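Local coordinates for protein aminopeptidase (PDB 5IB9) that probably acts as a zinc-dependent aminopeptidase of the M28 family, cleaving residues from peptide N-termini, and carries a protease-associated domain, at residues E83-S88 with I125-K130; G270-G275 with R345-S350; L326-S331 with I410-R415. All coordinates share one frame; numbering follows the deposited sequence.

Contact 1 (E83-S88 with I125-K130)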
ATOM      1  N   GLU A  83       0.126  27.058  14.685  1.00 46.63           N
ATOM      2  CA  GLU A  83       0.633  25.665  14.623  1.00 45.37           C
ATOM      3  C   GLU A  83       0.423  25.059  13.215  1.00 43.37           C
ATOM      4  O   GLU A  83      -0.739  24.769  12.846  1.00 42.49           O
ATOM      5  CB  GLU A  83      -0.113  24.771  15.657  1.00 45.91           C
ATOM      6  CG  GLU A  83       0.075  25.166  17.159  1.00 50.54           C
ATOM      7  CD  GLU A  83       1.479  24.836  17.700  1.00 56.76           C
ATOM      8  OE1 GLU A  83       1.702  23.658  18.060  1.00 59.25           O
ATOM      9  OE2 GLU A  83       2.350  25.749  17.775  1.00 58.32           O
ATOM     10  N   ALA A  84       1.515  24.847  12.457  1.00 40.07           N
ATOM     11  CA  ALA A  84       1.451  24.091  11.175  1.00 37.83           C
ATOM     12  C   ALA A  84       0.869  22.693  11.354  1.00 36.19           C
ATOM     13  O   ALA A  84       1.258  21.930  12.269  1.00 35.91           O
ATOM     14  CB  ALA A  84       2.812  23.996  10.514  1.00 38.14           C
ATOM     15  N   PHE A  85      -0.039  22.318  10.468  1.00 33.30           N
ATOM     16  CA  PHE A  85      -0.576  20.984  10.510  1.00 32.02           C
ATOM     17  C   PHE A  85       0.546  20.060   9.976  1.00 30.56           C
ATOM     18  O   PHE A  85       1.374  20.492   9.154  1.00 29.28           O
ATOM     19  CB  PHE A  85      -1.826  20.852   9.622  1.00 31.36           C
ATOM     20  CG  PHE A  85      -3.103  21.339  10.280  1.00 33.48           C
ATOM     21  CD1 PHE A  85      -3.503  22.677  10.143  1.00 33.67           C
ATOM     22  CD2 PHE A  85      -3.926  20.474  11.014  1.00 34.05           C
ATOM     23  CE1 PHE A  85      -4.686  23.132  10.749  1.00 33.12           C
ATOM     24  CE2 PHE A  85      -5.112  20.930  11.636  1.00 36.73           C
ATOM     25  CZ  PHE A  85      -5.491  22.272  11.487  1.00 35.20           C
ATOM     26  N   THR A  86       0.581  18.805  10.455  1.00 31.06           N
ATOM     27  CA  THR A  86       1.592  17.864   9.954  1.00 29.29           C
ATOM     28  C   THR A  86       1.276  17.582   8.493  1.00 26.61           C
ATOM     29  O   THR A  86       0.125  17.376   8.153  1.00 26.81           O
ATOM     30  CB  THR A  86       1.546  16.544  10.751  1.00 31.00           C
ATOM     31  OG1 THR A  86       1.875  16.823  12.111  1.00 34.94           O
ATOM     32  CG2 THR A  86       2.586  15.558  10.193  1.00 33.73           C
ATOM     33  N   TYR A  87       2.305  17.614   7.643  1.00 25.70           N
ATOM     34  CA  TYR A  87       2.206  17.511   6.189  1.00 25.43           C
ATOM     35  C   TYR A  87       1.811  18.818   5.491  1.00 24.78           C
ATOM     36  O   TYR A  87       1.570  18.840   4.266  1.00 25.49           O
ATOM     37  CB  TYR A  87       1.334  16.357   5.706  1.00 23.22           C
ATOM     38  CG  TYR A  87       1.911  15.007   6.131  1.00 26.18           C
ATOM     39  CD1 TYR A  87       1.337  14.299   7.175  1.00 30.54           C
ATOM     40  CD2 TYR A  87       3.029  14.490   5.483  1.00 27.98           C
ATOM     41  CE1 TYR A  87       1.875  13.070   7.596  1.00 30.70           C
ATOM     42  CE2 TYR A  87       3.568  13.274   5.882  1.00 25.50           C
ATOM     43  CZ  TYR A  87       3.001  12.592   6.920  1.00 33.32           C
ATOM     44  OH  TYR A  87       3.564  11.391   7.284  1.00 32.67           O
ATOM     45  N   SER A  88       1.815  19.900   6.259  1.00 24.61           N
ATOM     46  CA  SER A  88       1.607  21.199   5.594  1.00 24.88           C
ATOM     47  C   SER A  88       2.719  21.528   4.597  1.00 25.24           C
ATOM     48  O   SER A  88       3.890  21.440   4.942  1.00 26.91           O
ATOM     49  CB  SER A  88       1.471  22.332   6.641  1.00 24.13           C
ATOM     50  OG  SER A  88       1.338  23.586   5.960  1.00 26.28           O
ATOM     51  N   ILE A 125     -15.714  17.513   8.802  1.00 44.87           N
ATOM     52  CA  ILE A 125     -14.877  16.855   7.788  1.00 42.71           C
ATOM     53  C   ILE A 125     -13.380  16.890   8.200  1.00 41.32           C
ATOM     54  O   ILE A 125     -13.033  17.543   9.195  1.00 40.73           O
ATOM     55  CB  ILE A 125     -15.127  17.404   6.336  1.00 43.06           C
ATOM     56  CG1 ILE A 125     -14.846  18.926   6.212  1.00 41.45           C
ATOM     57  CG2 ILE A 125     -16.530  17.085   5.874  1.00 43.84           C
ATOM     58  CD1 ILE A 125     -14.824  19.373   4.764  1.00 39.92           C
ATOM     59  N   SER A 126     -12.510  16.152   7.480  1.00 39.67           N
ATOM     60  CA  SER A 126     -11.104  15.996   7.933  1.00 37.96           C
ATOM     61  C   SER A 126     -10.397  17.314   7.702  1.00 36.14           C
ATOM     62  O   SER A 126     -10.797  18.024   6.746  1.00 36.69           O
ATOM     63  CB  SER A 126     -10.358  14.912   7.143  1.00 36.66           C
ATOM     64  OG  SER A 126     -10.480  15.099   5.750  1.00 37.03           O
ATOM     65  N   PHE A 127      -9.389  17.632   8.523  1.00 33.93           N
ATOM     66  CA  PHE A 127      -8.447  18.735   8.178  1.00 33.37           C
ATOM     67  C   PHE A 127      -7.952  18.643   6.741  1.00 32.61           C
ATOM     68  O   PHE A 127      -7.948  19.617   5.994  1.00 31.77           O
ATOM     69  CB  PHE A 127      -7.250  18.791   9.082  1.00 33.46           C
ATOM     70  CG  PHE A 127      -7.566  18.983  10.509  1.00 37.62           C
ATOM     71  CD1 PHE A 127      -7.080  18.077  11.459  1.00 41.42           C
ATOM     72  CD2 PHE A 127      -8.315  20.092  10.943  1.00 38.44           C
ATOM     73  CE1 PHE A 127      -7.340  18.252  12.814  1.00 43.40           C
ATOM     74  CE2 PHE A 127      -8.585  20.285  12.294  1.00 42.98           C
ATOM     75  CZ  PHE A 127      -8.109  19.364  13.244  1.00 43.77           C
ATOM     76  N   ALA A 128      -7.491  17.466   6.332  1.00 31.53           N
ATOM     77  CA  ALA A 128      -7.181  17.210   4.920  1.00 31.63           C
ATOM     78  C   ALA A 128      -8.203  17.703   3.887  1.00 32.03           C
ATOM     79  O   ALA A 128      -7.839  18.326   2.893  1.00 32.24           O
ATOM     80  CB  ALA A 128      -6.949  15.674   4.718  1.00 32.11           C
ATOM     81  N   ASP A 129      -9.479  17.357   4.061  1.00 33.50           N
ATOM     82  CA  ASP A 129     -10.460  17.755   3.060  1.00 35.03           C
ATOM     83  C   ASP A 129     -10.753  19.272   3.000  1.00 32.81           C
ATOM     84  O   ASP A 129     -10.918  19.822   1.933  1.00 32.85           O
ATOM     85  CB  ASP A 129     -11.767  17.014   3.270  1.00 37.09           C
ATOM     86  CG  ASP A 129     -11.796  15.657   2.550  1.00 41.65           C
ATOM     87  OD1 ASP A 129     -12.771  14.921   2.833  1.00 48.57           O
ATOM     88  OD2 ASP A 129     -10.882  15.348   1.719  1.00 44.41           O
ATOM     89  N   LYS A 130     -10.774  19.900   4.162  1.00 32.28           N
ATOM     90  CA  LYS A 130     -10.899  21.374   4.282  1.00 30.09           C
ATOM     91  C   LYS A 130      -9.800  22.013   3.500  1.00 29.80           C
ATOM     92  O   LYS A 130     -10.066  22.898   2.708  1.00 30.29           O
ATOM     93  CB  LYS A 130     -10.817  21.805   5.739  1.00 29.98           C
ATOM     94  CG  LYS A 130     -11.996  21.413   6.602  1.00 28.16           C
ATOM     95  CD  LYS A 130     -11.564  21.556   8.059  1.00 30.42           C
ATOM     96  CE  LYS A 130     -12.584  21.073   9.155  1.00 34.25           C
ATOM     97  NZ  LYS A 130     -13.897  21.808   9.086  1.00 35.12           N
TER
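Phe85 and Phe127 meet in an edge-to-face aromatic contact on the protease-associated side of the molecule, joining the type II turn that begins at Phe85, next to strand 83-84, to the first turn of helix 127-136. The edge of Phe85 is directed at the face of Phe127, with ring centroids 4.5 Å apart and planes inclined at 51°, so the T-shape is tilted. Phe85 CE2 stands 3.2 Å above the Phe127 plane, over the middle of the ring, and comes within 3.3 Å of Phe127 CG. CZ of Phe85 lies further out, toward the CD2 and CE2 side of the same ring. With CG anti to the carbonyl carbon (chi1 -59°), Phe127 extends from the helix start toward the 83-88 segment and offers its face to Phe85. Aromatic residues suit the place because the weakly positive C-H edge of one ring is attracted to the pi face of the other. Ile144 of strand 141-145 and Leu152 touch both rings. At the helix start, Ser126 is the N-cap, its OG accepting from Asp129 N at 3.0 Å, while Ser88 N to Phe85 O closes the turn. Replacing Phe127 with an alanine would probably leave the Phe85 edge without its facing ring and open a gap beside Ile144 and Leu152. The arrangement is consistent with a PA domain, where a helix lies against the sheet, here with Ile144 touching both rings.

Contact 2 (G270-G275 with R345-S350). With ZN (zinc ion), chain B; BES (2-(3-amino-2-hydroxy-4-phenyl-butyrylamino)-4-methyl-pentanoic acid), chain H.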
ATOM      1  N   GLY A 270       4.734  -0.985  13.523  1.00  8.07           N
ATOM      2  CA  GLY A 270       5.402   0.327  13.419  1.00  8.68           C
ATOM      3  C   GLY A 270       4.436   1.373  12.919  1.00  9.33           C
ATOM      4  O   GLY A 270       3.367   1.100  12.397  1.00 10.27           O
ATOM      5  N   ALA A 271       4.855   2.633  13.112  1.00 10.73           N
ATOM      6  CA  ALA A 271       4.167   3.799  12.473  1.00 11.55           C
ATOM      7  C   ALA A 271       2.745   3.836  12.795  1.00  9.82           C
ATOM      8  O   ALA A 271       1.922   4.254  12.014  1.00 12.09           O
ATOM      9  CB  ALA A 271       4.488   3.877  10.929  1.00 12.54           C
ATOM     10  N   GLU A 272       2.309   3.409  13.978  1.00 10.10           N
ATOM     11  CA  GLU A 272       0.929   3.533  14.435  1.00 10.55           C
ATOM     12  C   GLU A 272       0.521   5.020  14.531  1.00 11.05           C
ATOM     13  O   GLU A 272      -0.600   5.368  14.120  1.00 12.72           O
ATOM     14  CB  GLU A 272       0.672   2.758  15.749  1.00 11.40           C
ATOM     15  CG  GLU A 272      -0.811   2.695  16.141  1.00 10.90           C
ATOM     16  CD  GLU A 272      -1.234   3.875  17.048  1.00 13.06           C
ATOM     17  OE1 GLU A 272      -0.389   4.707  17.467  1.00 14.41           O
ATOM     18  OE2 GLU A 272      -2.467   3.876  17.254  1.00 17.33           O
ATOM     19  N   GLU A 273       1.462   5.800  15.038  1.00 13.29           N
ATOM     20  CA  GLU A 273       1.075   7.205  15.371  1.00 13.76           C
ATOM     21  C   GLU A 273       0.961   8.025  14.097  1.00 15.85           C
ATOM     22  O   GLU A 273       0.343   9.124  14.156  1.00 18.34           O
ATOM     23  CB  GLU A 273       2.143   7.756  16.267  1.00 11.36           C
ATOM     24  CG  GLU A 273       2.326   7.114  17.695  1.00 15.10           C
ATOM     25  CD  GLU A 273       1.147   7.355  18.658  1.00 11.43           C
ATOM     26  OE1 GLU A 273       0.108   7.928  18.197  1.00 17.02           O
ATOM     27  OE2 GLU A 273       1.303   6.889  19.881  1.00 13.75           O
ATOM     28  N   ASN A 274       1.463   7.512  13.004  1.00 14.97           N
ATOM     29  CA  ASN A 274       1.382   8.118  11.692  1.00 18.04           C
ATOM     30  C   ASN A 274       0.130   7.804  10.917  1.00 18.60           C
ATOM     31  O   ASN A 274       0.044   8.127   9.722  1.00 23.30           O
ATOM     32  CB  ASN A 274       2.611   7.649  10.798  1.00 19.32           C
ATOM     33  CG  ASN A 274       3.958   7.896  11.476  1.00 21.13           C
ATOM     34  OD1 ASN A 274       4.632   8.918  11.222  1.00 34.70           O
ATOM     35  ND2 ASN A 274       4.272   7.065  12.453  1.00 20.68           N
ATOM     36  N   GLY A 275      -0.839   7.083  11.509  1.00 16.35           N
ATOM     37  CA  GLY A 275      -2.018   6.681  10.836  1.00 16.55           C
ATOM     38  C   GLY A 275      -2.127   5.169  10.614  1.00 13.43           C
ATOM     39  O   GLY A 275      -2.677   4.707   9.633  1.00 15.25           O
ATOM     40  N   ARG A 345      -8.833   4.517  16.456  1.00 16.57           N
ATOM     41  CA  ARG A 345      -7.618   5.242  16.834  1.00 18.28           C
ATOM     42  C   ARG A 345      -6.463   4.322  17.229  1.00 15.95           C
ATOM     43  O   ARG A 345      -5.537   4.756  17.972  1.00 18.99           O
ATOM     44  CB  ARG A 345      -7.820   6.270  17.999  1.00 19.84           C
ATOM     45  CG  ARG A 345      -8.922   7.316  17.736  1.00 24.91           C
ATOM     46  CD  ARG A 345      -9.306   8.095  19.073  1.00 30.46           C
ATOM     47  NE  ARG A 345      -8.175   8.838  19.630  1.00 30.57           N
ATOM     48  CZ  ARG A 345      -8.218   9.564  20.743  1.00 38.99           C
ATOM     49  NH1 ARG A 345      -9.361   9.697  21.414  1.00 39.81           N
ATOM     50  NH2 ARG A 345      -7.123  10.181  21.174  1.00 37.35           N
ATOM     51  N   SER A 346      -6.556   3.020  16.861  1.00 13.70           N
ATOM     52  CA  SER A 346      -5.378   2.090  17.165  1.00 11.96           C
ATOM     53  C   SER A 346      -5.484   0.965  16.138  1.00 10.85           C
ATOM     54  O   SER A 346      -6.351   0.949  15.301  1.00 11.53           O
ATOM     55  CB  SER A 346      -5.385   1.610  18.617  1.00 13.07           C
ATOM     56  OG  SER A 346      -4.111   1.072  18.946  1.00 11.77           O
ATOM     57  N   ASP A 347      -4.523   0.066  16.203  1.00 11.24           N
ATOM     58  CA  ASP A 347      -4.323  -0.948  15.139  1.00 10.93           C
ATOM     59  C   ASP A 347      -5.462  -1.961  14.990  1.00 10.55           C
ATOM     60  O   ASP A 347      -5.543  -2.549  13.900  1.00 10.48           O
ATOM     61  CB  ASP A 347      -2.998  -1.692  15.381  1.00 10.56           C
ATOM     62  CG  ASP A 347      -1.795  -0.735  15.325  1.00 11.89           C
ATOM     63  OD1 ASP A 347      -1.607  -0.085  14.275  1.00 10.82           O
ATOM     64  OD2 ASP A 347      -1.113  -0.626  16.391  1.00 11.22           O
ATOM     65  N   HIS A 348      -6.386  -2.041  15.950  1.00 10.53           N
ATOM     66  CA  HIS A 348      -7.555  -2.924  15.738  1.00  9.73           C
ATOM     67  C   HIS A 348      -8.363  -2.468  14.536  1.00 11.10           C
ATOM     68  O   HIS A 348      -9.011  -3.303  13.898  1.00 12.20           O
ATOM     69  CB  HIS A 348      -8.418  -3.044  16.976  1.00 11.07           C
ATOM     70  CG  HIS A 348      -8.945  -1.725  17.458  1.00 11.70           C
ATOM     71  ND1 HIS A 348      -8.140  -0.622  17.740  1.00 12.44           N
ATOM     72  CD2 HIS A 348     -10.218  -1.387  17.750  1.00 13.34           C
ATOM     73  CE1 HIS A 348      -8.952   0.379  18.140  1.00 14.48           C
ATOM     74  NE2 HIS A 348     -10.207  -0.084  18.180  1.00 11.14           N
ATOM     75  N   GLU A 349      -8.330  -1.178  14.197  1.00 11.73           N
ATOM     76  CA  GLU A 349      -9.067  -0.674  13.006  1.00 13.18           C
ATOM     77  C   GLU A 349      -8.598  -1.316  11.722  1.00 13.36           C
ATOM     78  O   GLU A 349      -9.376  -1.426  10.771  1.00 11.92           O
ATOM     79  CB  GLU A 349      -8.834   0.806  12.932  1.00 15.99           C
ATOM     80  CG  GLU A 349      -9.832   1.536  11.975  1.00 21.02           C
ATOM     81  CD  GLU A 349      -9.756   3.050  12.226  1.00 30.04           C
ATOM     82  OE1 GLU A 349      -9.907   3.557  13.379  1.00 38.14           O
ATOM     83  OE2 GLU A 349      -9.512   3.738  11.269  1.00 29.62           O
ATOM     84  N   SER A 350      -7.345  -1.752  11.677  1.00 11.82           N
ATOM     85  CA  SER A 350      -6.844  -2.407  10.449  1.00 11.06           C
ATOM     86  C   SER A 350      -7.363  -3.787  10.185  1.00 11.44           C
ATOM     87  O   SER A 350      -7.414  -4.235   9.035  1.00 13.44           O
ATOM     88  CB  SER A 350      -5.306  -2.370  10.534  1.00 10.42           C
ATOM     89  OG  SER A 350      -4.860  -0.992  10.649  1.00 13.34           O
TER
HETATM   90 ZN    ZN B1001      -0.580   7.467  20.634  1.00 15.26          ZN
HETATM   91  N2  BES H1007      -3.292   5.014  21.916  1.00 29.66           N
HETATM   92  C1  BES H1007      -3.693   6.042  20.955  1.00 27.97           C
HETATM   93  C6  BES H1007      -5.197   5.920  20.727  1.00 33.25           C
HETATM   94  C7  BES H1007      -6.138   6.317  21.860  1.00 35.98           C
HETATM   95  C8  BES H1007      -5.896   7.425  22.711  1.00 34.28           C
HETATM   96  C12 BES H1007      -7.316   5.557  22.028  1.00 37.64           C
HETATM   97  C9  BES H1007      -6.835   7.751  23.712  1.00 36.77           C
HETATM   98  C11 BES H1007      -8.259   5.883  23.043  1.00 37.15           C
HETATM   99  C10 BES H1007      -8.002   6.979  23.882  1.00 38.14           C
HETATM  100  C2  BES H1007      -2.912   5.869  19.647  1.00 30.12           C
HETATM  101  O2  BES H1007      -1.586   5.687  20.137  1.00 16.18           O
HETATM  102  C3  BES H1007      -3.032   7.173  18.935  1.00 31.36           C
HETATM  103  O3  BES H1007      -2.507   8.155  19.447  1.00 33.29           O
HETATM  104  N1  BES H1007      -3.758   7.205  17.870  1.00 31.73           N
HETATM  105  C4  BES H1007      -3.970   8.485  17.187  1.00 32.45           C
HETATM  106  C13 BES H1007      -4.847   8.109  16.006  1.00 32.18           C
HETATM  107  C14 BES H1007      -4.188   7.155  15.004  1.00 36.21           C
HETATM  108  C15 BES H1007      -5.200   7.044  13.871  1.00 33.67           C
HETATM  109  C16 BES H1007      -2.802   7.584  14.519  1.00 31.23           C
HETATM  110  C5  BES H1007      -4.808   9.471  17.991  1.00 38.43           C
HETATM  111  O1  BES H1007      -4.782  10.694  17.668  1.00 42.14           O
HETATM  112  O4  BES H1007      -5.527   9.111  18.941  1.00 34.51           O
HETATM  113  O   HOH W   1       0.476   0.692  12.734  1.00 10.56           O
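In Glu272, chi1 (-171°) puts CG anti to the backbone N and against the Asp347 carboxylate; the bend at chi2 (-91°) then turns the Glu272 carboxylate toward the inhibitor in the zinc site of this M28 peptidase. Glu272 CG lies 3.3 Å from Asp347 OD2, and the two carboxylate planes are steeply turned, 76° apart. The same bend places Glu272 OE1 3.1 Å from O2 of the bound inhibitor. The next residue, Glu273, grips zinc with both carboxylate oxygens, unequally: OE2 at 2.1 Å and OE1 at 2.6 Å; Asp240 and His371 complete the protein ligands. An arginine suits position 345 because its guanidinium, bearing positive charge, meets the inhibitor's carboxylate: Arg345 NE and NH2 both donate to O4, NE at 2.7 Å, while its backbone O accepts a hydrogen bond from inhibitor N1. Ser346 works in the second shell, its OG bonded to Asp301 OD2, a ligand of the other zinc. Asp347 OD1 is held by Ser279 OG and also accepts from a water that ties the two loops together: this water donates to Asp347 OD1 at 2.7 Å and to Gly270 O at 2.9 Å.

Contact 3 (L326-S331 with I410-R415)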
ATOM      1  N   LEU A 326     -14.687 -12.906  24.656  1.00 11.73           N
ATOM      2  CA  LEU A 326     -13.629 -13.656  25.364  1.00 11.37           C
ATOM      3  C   LEU A 326     -13.047 -12.742  26.488  1.00 10.50           C
ATOM      4  O   LEU A 326     -12.780 -13.257  27.558  1.00 11.85           O
ATOM      5  CB  LEU A 326     -12.489 -14.047  24.414  1.00 11.71           C
ATOM      6  CG  LEU A 326     -12.856 -15.237  23.504  1.00 13.03           C
ATOM      7  CD1 LEU A 326     -11.823 -15.266  22.280  1.00 11.83           C
ATOM      8  CD2 LEU A 326     -13.018 -16.614  24.271  1.00 12.72           C
ATOM      9  N   GLY A 327     -12.895 -11.416  26.202  1.00 10.82           N
ATOM     10  CA  GLY A 327     -12.351 -10.484  27.201  1.00 11.42           C
ATOM     11  C   GLY A 327     -13.349 -10.390  28.353  1.00 10.66           C
ATOM     12  O   GLY A 327     -12.883 -10.460  29.538  1.00 11.55           O
ATOM     13  N   ALA A 328     -14.651 -10.334  28.047  1.00 10.27           N
ATOM     14  CA  ALA A 328     -15.642 -10.259  29.122  1.00 11.43           C
ATOM     15  C   ALA A 328     -15.677 -11.520  29.878  1.00 12.27           C
ATOM     16  O   ALA A 328     -15.806 -11.483  31.138  1.00 12.01           O
ATOM     17  CB  ALA A 328     -17.043  -9.926  28.586  1.00 13.14           C
ATOM     18  N   ALA A 329     -15.590 -12.680  29.258  1.00 13.30           N
ATOM     19  CA  ALA A 329     -15.642 -13.977  29.942  1.00 12.92           C
ATOM     20  C   ALA A 329     -14.432 -14.075  30.890  1.00 13.93           C
ATOM     21  O   ALA A 329     -14.594 -14.284  32.077  1.00 13.66           O
ATOM     22  CB  ALA A 329     -15.544 -15.160  28.977  1.00 14.10           C
ATOM     23  N   ALA A 330     -13.247 -13.781  30.391  1.00 11.06           N
ATOM     24  CA  ALA A 330     -12.040 -13.906  31.232  1.00 11.51           C
ATOM     25  C   ALA A 330     -12.163 -12.906  32.342  1.00 11.94           C
ATOM     26  O   ALA A 330     -11.884 -13.292  33.496  1.00 12.95           O
ATOM     27  CB  ALA A 330     -10.748 -13.625  30.391  1.00 10.58           C
ATOM     28  N   SER A 331     -12.507 -11.661  32.085  1.00 10.20           N
ATOM     29  CA  SER A 331     -12.650 -10.749  33.200  1.00 10.37           C
ATOM     30  C   SER A 331     -13.647 -11.245  34.218  1.00 12.44           C
ATOM     31  O   SER A 331     -13.431 -11.055  35.432  1.00 12.79           O
ATOM     32  CB  SER A 331     -12.939  -9.337  32.665  1.00 11.12           C
ATOM     33  OG  SER A 331     -12.943  -8.417  33.801  1.00 13.96           O
ATOM     34  N   ILE A 410     -22.607 -14.349  28.838  1.00 26.30           N
ATOM     35  CA  ILE A 410     -22.241 -13.408  29.894  1.00 29.49           C
ATOM     36  C   ILE A 410     -22.734 -12.030  29.454  1.00 27.35           C
ATOM     37  O   ILE A 410     -22.524 -11.637  28.301  1.00 27.84           O
ATOM     38  CB  ILE A 410     -20.658 -13.422  30.040  1.00 29.54           C
ATOM     39  CG1 ILE A 410     -20.079 -12.268  30.859  1.00 32.16           C
ATOM     40  CG2 ILE A 410     -20.013 -13.282  28.684  1.00 32.10           C
ATOM     41  CD1 ILE A 410     -18.710 -12.496  31.255  1.00 38.03           C
ATOM     42  N   ASP A 411     -23.413 -11.313  30.332  1.00 26.75           N
ATOM     43  CA  ASP A 411     -23.813  -9.950  30.020  1.00 25.99           C
ATOM     44  C   ASP A 411     -22.648  -9.069  30.394  1.00 22.05           C
ATOM     45  O   ASP A 411     -21.921  -9.282  31.382  1.00 22.53           O
ATOM     46  CB  ASP A 411     -25.024  -9.452  30.840  1.00 29.03           C
ATOM     47  CG  ASP A 411     -26.265 -10.293  30.621  1.00 36.29           C
ATOM     48  OD1 ASP A 411     -27.216  -9.852  29.930  1.00 44.95           O
ATOM     49  OD2 ASP A 411     -26.276 -11.423  31.163  1.00 44.74           O
ATOM     50  N   TYR A 412     -22.436  -8.065  29.592  1.00 18.50           N
ATOM     51  CA  TYR A 412     -21.563  -7.034  29.993  1.00 15.30           C
ATOM     52  C   TYR A 412     -21.999  -5.765  29.293  1.00 15.39           C
ATOM     53  O   TYR A 412     -22.520  -5.851  28.181  1.00 18.43           O
ATOM     54  CB  TYR A 412     -20.091  -7.501  29.664  1.00 16.24           C
ATOM     55  CG  TYR A 412     -19.828  -7.871  28.181  1.00 13.39           C
ATOM     56  CD1 TYR A 412     -20.207  -9.132  27.692  1.00 14.97           C
ATOM     57  CD2 TYR A 412     -19.165  -7.003  27.334  1.00 15.15           C
ATOM     58  CE1 TYR A 412     -19.891  -9.546  26.365  1.00 13.88           C
ATOM     59  CE2 TYR A 412     -18.879  -7.404  25.967  1.00 16.65           C
ATOM     60  CZ  TYR A 412     -19.204  -8.631  25.558  1.00 13.20           C
ATOM     61  OH  TYR A 412     -18.948  -8.985  24.241  1.00 15.02           O
ATOM     62  N   PRO A 413     -21.784  -4.575  29.887  1.00 15.81           N
ATOM     63  CA  PRO A 413     -22.441  -3.331  29.454  1.00 17.43           C
ATOM     64  C   PRO A 413     -21.667  -2.529  28.479  1.00 19.41           C
ATOM     65  O   PRO A 413     -20.435  -2.636  28.448  1.00 17.63           O
ATOM     66  CB  PRO A 413     -22.518  -2.535  30.754  1.00 18.47           C
ATOM     67  CG  PRO A 413     -21.246  -2.918  31.504  1.00 19.54           C
ATOM     68  CD  PRO A 413     -21.138  -4.380  31.220  1.00 18.37           C
ATOM     69  N   ARG A 414     -22.363  -1.768  27.639  1.00 20.71           N
ATOM     70  CA  ARG A 414     -21.747  -0.775  26.834  1.00 23.80           C
ATOM     71  C   ARG A 414     -21.578   0.449  27.645  1.00 27.08           C
ATOM     72  O   ARG A 414     -22.507   0.855  28.360  1.00 27.47           O
ATOM     73  CB  ARG A 414     -22.634  -0.487  25.618  1.00 23.70           C
ATOM     74  CG  ARG A 414     -22.003   0.345  24.474  1.00 27.24           C
ATOM     75  CD  ARG A 414     -22.863   0.028  23.210  1.00 32.55           C
ATOM     76  NE  ARG A 414     -22.463   0.676  21.955  1.00 35.74           N
ATOM     77  CZ  ARG A 414     -22.295   1.982  21.802  1.00 36.27           C
ATOM     78  NH1 ARG A 414     -22.432   2.795  22.851  1.00 41.83           N
ATOM     79  NH2 ARG A 414     -21.979   2.489  20.604  1.00 33.35           N
ATOM     80  N   ARG A 415     -20.406   1.068  27.569  1.00 28.29           N
ATOM     81  CA  ARG A 415     -20.123   2.267  28.340  1.00 34.37           C
ATOM     82  C   ARG A 415     -19.550   3.331  27.448  1.00 35.97           C
ATOM     83  O   ARG A 415     -18.688   3.034  26.623  1.00 35.90           O
ATOM     84  CB  ARG A 415     -19.232   1.981  29.533  1.00 34.82           C
ATOM     85  CG  ARG A 415     -20.107   1.595  30.726  1.00 40.24           C
ATOM     86  CD  ARG A 415     -19.398   1.466  32.059  1.00 44.97           C
ATOM     87  NE  ARG A 415     -20.086   0.448  32.880  1.00 48.18           N
ATOM     88  CZ  ARG A 415     -19.533  -0.154  33.939  1.00 51.89           C
ATOM     89  NH1 ARG A 415     -18.294   0.175  34.294  1.00 53.44           N
ATOM     90  NH2 ARG A 415     -20.201  -1.077  34.651  1.00 52.35           N
TER
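The hydroxyl of Tyr412 is hydrogen-bonded to both Thr324 OG1 and Asp325 OD1 near the start of helix 322-334, and its ring lies along that helix against Ala328, with the hydroxyl bonds holding its far end. This is a CH-pi contact between a helix of the M28 peptidase domain and the extended C-terminal tail of the chain. The methyl of Ala328 sits over one face of the ring, CB lying 3.5 Å from the Tyr412 centroid and only 16° off the ring normal. It is shifted somewhat toward the rim, so Tyr412 CD1, at 3.4 Å, is the ring atom nearest to Ala328 CB. Tyr412 CG stands between the backbone N and the carbonyl carbon (chi1 57°), a rotamer that turns the ring back over the helix rather than along the tail. A tyrosine suits the position because its flat face accepts a methyl while its far end reaches polar partners; Lys320 adds a cation-pi contact and Tyr340 a second ring. Alanine suits the helix side, since its small methyl lets the ring come close to the backbone. Two residues earlier in the tail, Ile410 spreads its longer branch, with CG1 anti to the backbone N (chi1 166°), over the next part of the helix. Beyond Tyr412, Pro413 and Arg415 make backbone hydrogen bonds with Tyr340, which hold the tail beside strand 340-342. The Ile410 end methyl packs tightly on the helix backbone, with CD1 3.7 Å from Ala329 CA and 3.1 Å from Ala328 O.

How the contacts relate
Contact 2 lies almost at the centre of the chain, whereas contacts 1 and 3 lie farther out, on opposite sides of it, their centres about 38 Å apart. Depth and chemistry do not run together simply: contacts 2 and 3 are both buried, yet the first is made of carboxylates, metal, inhibitor and water, and the second mainly of aliphatic and aromatic carbon. Contact 1 is only partly buried and purely aromatic. No helix or strand is shared: helices 127-136, 348-352 and 322-334 each serve one contact. Contacts 2 and 3 belong to the peptidase part, their segments alternating along the chain. Contact 1 closes before either opens, but its nearest atoms come within about 5 Å of contact 2, without touching.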